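Local coordinates for protein acetylxylan esterase (Geobacillus stearothermophilus, PDB 5BN1) that removes acetyl groups from the xylose units of xylan and xylo-oligosaccharides as a serine esterase of the GDSL (SGNH) family, working as a ring-shaped homooctamer, at residues A[168-179]-A[202-211]. The protein carries 1 engineered substitution. Numbering follows the deposited sequence.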
ATOM      1  N   LEU A 168      33.028 -18.481 -25.735  1.00 17.64           N
ATOM      2  CA  LEU A 168      31.953 -18.369 -26.678  1.00 16.69           C
ATOM      3  C   LEU A 168      31.549 -16.843 -26.715  1.00 17.24           C
ATOM      4  O   LEU A 168      31.874 -16.086 -25.839  1.00 17.00           O
ATOM      5  CB  LEU A 168      30.731 -19.195 -26.205  1.00 19.44           C
ATOM      6  CG  LEU A 168      30.951 -20.735 -26.188  1.00 20.36           C
ATOM      7  CD1 LEU A 168      29.679 -21.455 -25.699  1.00 22.75           C
ATOM      8  CD2 LEU A 168      31.318 -21.137 -27.566  1.00 25.95           C
ATOM      9  N   PHE A 169      30.879 -16.508 -27.758  1.00 16.55           N
ATOM     10  CA  PHE A 169      30.675 -15.082 -28.127  1.00 16.47           C
ATOM     11  C   PHE A 169      29.340 -14.859 -28.773  1.00 16.41           C
ATOM     12  O   PHE A 169      28.963 -15.505 -29.788  1.00 16.07           O
ATOM     13  CB  PHE A 169      31.784 -14.618 -29.079  1.00 17.03           C
ATOM     14  CG  PHE A 169      31.581 -13.241 -29.652  1.00 15.26           C
ATOM     15  CD1 PHE A 169      31.665 -12.166 -28.761  1.00 14.94           C
ATOM     16  CD2 PHE A 169      31.208 -12.995 -30.908  1.00 14.92           C
ATOM     17  CE1 PHE A 169      31.445 -10.887 -29.272  1.00 14.75           C
ATOM     18  CE2 PHE A 169      30.981 -11.708 -31.461  1.00 15.83           C
ATOM     19  CZ  PHE A 169      31.104 -10.624 -30.560  1.00 13.51           C
ATOM     20  N   VAL A 170      28.528 -13.902 -28.210  1.00 16.39           N
ATOM     21  CA  VAL A 170      27.298 -13.531 -28.815  1.00 16.22           C
ATOM     22  C   VAL A 170      27.318 -12.053 -29.181  1.00 15.42           C
ATOM     23  O   VAL A 170      27.429 -11.199 -28.270  1.00 15.55           O
ATOM     24  CB  VAL A 170      26.145 -13.774 -27.777  1.00 15.64           C
ATOM     25  CG1 VAL A 170      24.785 -13.449 -28.453  1.00 14.74           C
ATOM     26  CG2 VAL A 170      26.183 -15.167 -27.226  1.00 17.09           C
ATOM     27  N   ASP A 171      27.121 -11.771 -30.434  1.00 14.07           N
ATOM     28  CA  ASP A 171      27.058 -10.440 -30.969  1.00 14.48           C
ATOM     29  C   ASP A 171      25.556  -9.986 -30.901  1.00 13.81           C
ATOM     30  O   ASP A 171      24.805 -10.178 -31.834  1.00 14.38           O
ATOM     31  CB  ASP A 171      27.605 -10.312 -32.353  1.00 16.36           C
ATOM     32  CG  ASP A 171      27.719  -8.934 -32.813  1.00 16.17           C
ATOM     33  OD1 ASP A 171      27.121  -7.930 -32.192  1.00 14.09           O
ATOM     34  OD2 ASP A 171      28.481  -8.605 -33.810  1.00 20.49           O
ATOM     35  N   THR A 172      25.229  -9.355 -29.775  1.00 12.84           N
ATOM     36  CA  THR A 172      23.786  -8.940 -29.572  1.00 12.32           C
ATOM     37  C   THR A 172      23.505  -7.806 -30.449  1.00 13.26           C
ATOM     38  O   THR A 172      22.381  -7.551 -30.841  1.00 13.48           O
ATOM     39  CB  THR A 172      23.544  -8.640 -28.095  1.00 11.12           C
ATOM     40  OG1 THR A 172      24.406  -7.559 -27.720  1.00 12.73           O
ATOM     41  CG2 THR A 172      23.750  -9.820 -27.232  1.00 12.60           C
ATOM     42  N   GLN A 173      24.464  -6.915 -30.762  1.00 11.79           N
ATOM     43  CA  GLN A 173      24.224  -5.833 -31.678  1.00 10.93           C
ATOM     44  C   GLN A 173      23.829  -6.319 -33.027  1.00 12.80           C
ATOM     45  O   GLN A 173      22.927  -5.799 -33.597  1.00 13.42           O
ATOM     46  CB  GLN A 173      25.451  -4.867 -31.817  1.00 12.71           C
ATOM     47  CG  GLN A 173      25.120  -3.615 -32.547  1.00 12.41           C
ATOM     48  CD  GLN A 173      24.120  -2.744 -31.830  1.00 11.84           C
ATOM     49  OE1 GLN A 173      23.049  -2.332 -32.470  1.00 16.63           O
ATOM     50  NE2 GLN A 173      24.386  -2.441 -30.664  1.00  9.37           N
ATOM     51  N   ALA A 174      24.565  -7.294 -33.577  1.00 13.10           N
ATOM     52  CA  ALA A 174      24.223  -7.793 -34.882  1.00 14.23           C
ATOM     53  C   ALA A 174      22.813  -8.408 -34.872  1.00 13.84           C
ATOM     54  O   ALA A 174      22.134  -8.209 -35.886  1.00 14.73           O
ATOM     55  CB  ALA A 174      25.188  -8.904 -35.252  1.00 16.68           C
ATOM     56  N   ALA A 175      22.431  -8.981 -33.749  1.00 14.48           N
ATOM     57  CA  ALA A 175      21.066  -9.607 -33.637  1.00 13.96           C
ATOM     58  C   ALA A 175      20.017  -8.486 -33.749  1.00 14.09           C
ATOM     59  O   ALA A 175      19.036  -8.579 -34.510  1.00 15.90           O
ATOM     60  CB  ALA A 175      20.959 -10.377 -32.391  1.00 14.22           C
ATOM     61  N   PHE A 176      20.254  -7.371 -33.045  1.00 14.06           N
ATOM     62  CA  PHE A 176      19.303  -6.238 -33.182  1.00 12.35           C
ATOM     63  C   PHE A 176      19.359  -5.574 -34.544  1.00 14.28           C
ATOM     64  O   PHE A 176      18.403  -5.123 -35.091  1.00 16.11           O
ATOM     65  CB  PHE A 176      19.500  -5.226 -32.093  1.00 13.99           C
ATOM     66  CG  PHE A 176      18.891  -5.625 -30.768  1.00 13.73           C
ATOM     67  CD1 PHE A 176      17.474  -5.594 -30.643  1.00 14.03           C
ATOM     68  CD2 PHE A 176      19.639  -5.972 -29.702  1.00 13.52           C
ATOM     69  CE1 PHE A 176      16.936  -5.967 -29.468  1.00 13.16           C
ATOM     70  CE2 PHE A 176      19.096  -6.330 -28.512  1.00 13.59           C
ATOM     71  CZ  PHE A 176      17.677  -6.403 -28.430  1.00 13.67           C
ATOM     72  N   ASN A 177      20.583  -5.433 -35.099  1.00 14.22           N
ATOM     73  CA  ASN A 177      20.714  -4.759 -36.341  1.00 14.29           C
ATOM     74  C   ASN A 177      19.848  -5.409 -37.441  1.00 14.49           C
ATOM     75  O   ASN A 177      19.313  -4.651 -38.274  1.00 15.79           O
ATOM     76  CB  ASN A 177      22.174  -4.807 -36.800  1.00 14.85           C
ATOM     77  CG  ASN A 177      23.095  -3.910 -35.980  1.00 18.15           C
ATOM     78  OD1 ASN A 177      22.632  -3.084 -35.229  1.00 15.90           O
ATOM     79  ND2 ASN A 177      24.412  -4.132 -36.119  1.00 17.78           N
ATOM     80  N   GLU A 178      19.762  -6.731 -37.402  1.00 16.03           N
ATOM     81  CA  GLU A 178      18.907  -7.421 -38.451  1.00 16.26           C
ATOM     82  C   GLU A 178      17.446  -6.980 -38.334  1.00 18.71           C
ATOM     83  O   GLU A 178      16.815  -6.602 -39.317  1.00 18.46           O
ATOM     84  CB  GLU A 178      19.071  -8.859 -38.267  1.00 22.35           C
ATOM     85  CG  GLU A 178      18.153  -9.666 -39.230  1.00 29.05           C
ATOM     86  CD  GLU A 178      18.500  -9.539 -40.731  1.00 43.64           C
ATOM     87  OE1 GLU A 178      19.666  -9.136 -41.166  1.00 40.48           O
ATOM     88  OE2 GLU A 178      17.496  -9.863 -41.473  1.00 45.83           O
ATOM     89  N   VAL A 179      16.973  -6.877 -37.108  1.00 17.34           N
ATOM     90  CA  VAL A 179      15.555  -6.458 -36.939  1.00 15.28           C
ATOM     91  C   VAL A 179      15.337  -4.974 -37.282  1.00 14.53           C
ATOM     92  O   VAL A 179      14.275  -4.536 -37.692  1.00 16.29           O
ATOM     93  CB  VAL A 179      15.085  -6.837 -35.526  1.00 16.26           C
ATOM     94  CG1 VAL A 179      13.669  -6.365 -35.267  1.00 16.88           C
ATOM     95  CG2 VAL A 179      15.169  -8.358 -35.338  1.00 18.17           C
ATOM     96  N   ILE A 202      14.853 -11.704 -29.091  1.00 14.33           N
ATOM     97  CA  ILE A 202      16.077 -11.487 -29.974  1.00 14.33           C
ATOM     98  C   ILE A 202      17.308 -11.926 -29.199  1.00 15.53           C
ATOM     99  O   ILE A 202      18.163 -12.666 -29.739  1.00 14.27           O
ATOM    100  CB  ILE A 202      16.124 -10.051 -30.466  1.00 13.46           C
ATOM    101  CG1 ILE A 202      15.031  -9.742 -31.466  1.00 14.98           C
ATOM    102  CG2 ILE A 202      17.529  -9.740 -31.065  1.00 15.15           C
ATOM    103  CD1 ILE A 202      14.817  -8.247 -31.676  1.00 16.02           C
ATOM    104  N   LEU A 203      17.446 -11.445 -27.996  1.00 13.51           N
ATOM    105  CA  LEU A 203      18.574 -11.798 -27.123  1.00 13.11           C
ATOM    106  C   LEU A 203      18.622 -13.272 -26.854  1.00 14.31           C
ATOM    107  O   LEU A 203      19.668 -13.905 -26.950  1.00 14.90           O
ATOM    108  CB  LEU A 203      18.602 -11.023 -25.847  1.00 13.01           C
ATOM    109  CG  LEU A 203      18.818  -9.510 -25.941  1.00 13.62           C
ATOM    110  CD1 LEU A 203      18.490  -8.811 -24.640  1.00 13.35           C
ATOM    111  CD2 LEU A 203      20.315  -9.295 -26.260  1.00 15.16           C
ATOM    112  N   ALA A 204      17.485 -13.870 -26.443  1.00 12.83           N
ATOM    113  CA  ALA A 204      17.506 -15.317 -26.115  1.00 13.09           C
ATOM    114  C   ALA A 204      17.880 -16.101 -27.366  1.00 12.43           C
ATOM    115  O   ALA A 204      18.637 -17.116 -27.278  1.00 13.44           O
ATOM    116  CB  ALA A 204      16.153 -15.726 -25.624  1.00 14.46           C
ATOM    117  N   ARG A 205      17.352 -15.762 -28.527  1.00 13.71           N
ATOM    118  CA  ARG A 205      17.626 -16.467 -29.742  1.00 13.29           C
ATOM    119  C   ARG A 205      19.145 -16.370 -30.088  1.00 15.38           C
ATOM    120  O   ARG A 205      19.740 -17.388 -30.443  1.00 15.60           O
ATOM    121  CB  ARG A 205      16.810 -15.838 -30.861  1.00 14.49           C
ATOM    122  CG  ARG A 205      17.083 -16.455 -32.187  1.00 16.57           C
ATOM    123  CD  ARG A 205      16.304 -15.794 -33.309  1.00 17.79           C
ATOM    124  NE  ARG A 205      16.439 -16.514 -34.569  1.00 19.55           N
ATOM    125  CZ  ARG A 205      16.477 -15.937 -35.757  1.00 23.05           C
ATOM    126  NH1 ARG A 205      16.310 -14.664 -35.894  1.00 22.88           N
ATOM    127  NH2 ARG A 205      16.618 -16.692 -36.867  1.00 24.55           N
ATOM    128  N   ALA A 206      19.711 -15.200 -29.857  1.00 14.97           N
ATOM    129  CA  ALA A 206      21.198 -15.082 -30.129  1.00 14.31           C
ATOM    130  C   ALA A 206      21.981 -15.876 -29.170  1.00 14.18           C
ATOM    131  O   ALA A 206      23.015 -16.548 -29.614  1.00 15.82           O
ATOM    132  CB  ALA A 206      21.567 -13.621 -30.114  1.00 15.41           C
ATOM    133  N   PHE A 207      21.668 -15.915 -27.901  1.00 12.79           N
ATOM    134  CA  PHE A 207      22.328 -16.735 -26.893  1.00 13.51           C
ATOM    135  C   PHE A 207      22.235 -18.202 -27.293  1.00 15.92           C
ATOM    136  O   PHE A 207      23.261 -18.942 -27.294  1.00 16.52           O
ATOM    137  CB  PHE A 207      21.839 -16.449 -25.535  1.00 15.18           C
ATOM    138  CG  PHE A 207      22.513 -17.258 -24.497  1.00 14.96           C
ATOM    139  CD1 PHE A 207      22.068 -18.527 -24.154  1.00 15.26           C
ATOM    140  CD2 PHE A 207      23.639 -16.741 -23.844  1.00 13.91           C
ATOM    141  CE1 PHE A 207      22.726 -19.276 -23.205  1.00 15.89           C
ATOM    142  CE2 PHE A 207      24.286 -17.492 -22.888  1.00 16.77           C
ATOM    143  CZ  PHE A 207      23.817 -18.757 -22.568  1.00 17.09           C
ATOM    144  N   LEU A 208      20.991 -18.646 -27.526  1.00 14.38           N
ATOM    145  CA  LEU A 208      20.780 -20.035 -27.831  1.00 15.63           C
ATOM    146  C   LEU A 208      21.556 -20.509 -29.042  1.00 16.87           C
ATOM    147  O   LEU A 208      22.134 -21.655 -29.018  1.00 18.31           O
ATOM    148  CB  LEU A 208      19.256 -20.302 -27.968  1.00 14.69           C
ATOM    149  CG  LEU A 208      18.469 -20.274 -26.661  1.00 15.40           C
ATOM    150  CD1 LEU A 208      16.988 -20.164 -26.885  1.00 15.63           C
ATOM    151  CD2 LEU A 208      18.755 -21.461 -25.742  1.00 17.57           C
ATOM    152  N   ARG A 209      21.622 -19.700 -30.061  1.00 16.02           N
ATOM    153  CA  ARG A 209      22.330 -20.033 -31.294  1.00 16.85           C
ATOM    154  C   ARG A 209      23.779 -20.364 -30.928  1.00 20.56           C
ATOM    155  O   ARG A 209      24.375 -21.385 -31.347  1.00 18.63           O
ATOM    156  CB  ARG A 209      22.200 -18.940 -32.268  1.00 20.04           C
ATOM    157  CG  ARG A 209      22.989 -19.224 -33.558  1.00 22.55           C
ATOM    158  CD  ARG A 209      23.101 -17.976 -34.359  1.00 25.17           C
ATOM    159  NE  ARG A 209      23.445 -18.099 -35.747  1.00 35.75           N
ATOM    160  CZ  ARG A 209      23.747 -17.057 -36.539  1.00 52.24           C
ATOM    161  NH1 ARG A 209      23.737 -15.783 -36.064  1.00 47.68           N
ATOM    162  NH2 ARG A 209      24.044 -17.273 -37.831  1.00 58.32           N
ATOM    163  N   GLU A 210      24.397 -19.516 -30.097  1.00 16.17           N
ATOM    164  CA  GLU A 210      25.829 -19.694 -29.780  1.00 18.95           C
ATOM    165  C   GLU A 210      26.095 -20.922 -28.920  1.00 21.57           C
ATOM    166  O   GLU A 210      27.217 -21.530 -29.045  1.00 21.67           O
ATOM    167  CB  GLU A 210      26.363 -18.448 -29.100  1.00 18.80           C
ATOM    168  CG  GLU A 210      27.855 -18.506 -28.752  1.00 21.35           C
ATOM    169  CD  GLU A 210      28.788 -18.532 -29.959  1.00 22.03           C
ATOM    170  OE1 GLU A 210      28.358 -18.453 -31.164  1.00 21.08           O
ATOM    171  OE2 GLU A 210      30.060 -18.584 -29.616  1.00 21.78           O
ATOM    172  N   ILE A 211      25.113 -21.398 -28.142  1.00 18.70           N
ATOM    173  CA  ILE A 211      25.283 -22.622 -27.380  1.00 18.73           C
ATOM    174  C   ILE A 211      24.810 -23.883 -28.122  1.00 21.09           C
ATOM    175  O   ILE A 211      24.863 -24.945 -27.464  1.00 23.49           O
ATOM    176  CB  ILE A 211      24.757 -22.598 -25.961  1.00 21.19           C
ATOM    177  CG1 ILE A 211      23.200 -22.382 -25.910  1.00 19.54           C
ATOM    178  CG2 ILE A 211      25.479 -21.521 -25.090  1.00 22.70           C
ATOM    179  CD1 ILE A 211      22.654 -22.749 -24.591  1.00 21.65           C
TER
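Ile202 lays its CG2 methyl over the centre of the Phe176 ring, 4.1 Å from the centroid and only 10° off the ring normal, a CH-pi contact. Its two branches divide the work: CG2 stands anti to the backbone N and also meets the CB of Ala175, while CG1, anti to the carbonyl carbon (chi1 -70°), brings CD1 against Phe176 CE1 and tip to tip with Val179 CG2 at 3.7 Å. A beta-branched residue suits this place because it fills two directions at once. Leu203 comes to the same ring obliquely with CD2, which also lies 3.6 Å from Thr172 CG2; the hydroxyl of that threonine is bound to the carbonyl of Thr135, so its methyl is the part given to the leucine. Where the helices cross and where strand 168-170 runs nearly antiparallel to helix 202-211, small side chains allow the backbones to approach: Ala206 CB sits 3.6 Å from Val170 CG1 and also meets Ala175 CB.

At the strand end the chemistry changes. Glu210, its chain bent at chi2, slides past Val170 and accepts a hydrogen bond from Phe169 N at OE2 (2.9 Å, N-H...O 169°), met from above the carboxylate plane. Leu168 flanks the same oxygen with CD2. Strand 168-170 is the outermost of the chain's parallel sheet; the backbones of Leu168 and Val170 hydrogen-bond to strand 130-134, and Val170 also to Thr135, whereas the intervening Phe169 N turns to Glu210. With an alanine here the carboxylate is gone, and Phe169 N would probably lose this acceptor and Leu168 the oxygen it packs against.

A side chain thus stands in for a neighbouring strand at this edge N-H, and because Phe169 O, 3.3 Å from Glu210 OE2, is a second acceptor, the polar grip rests on that one bond.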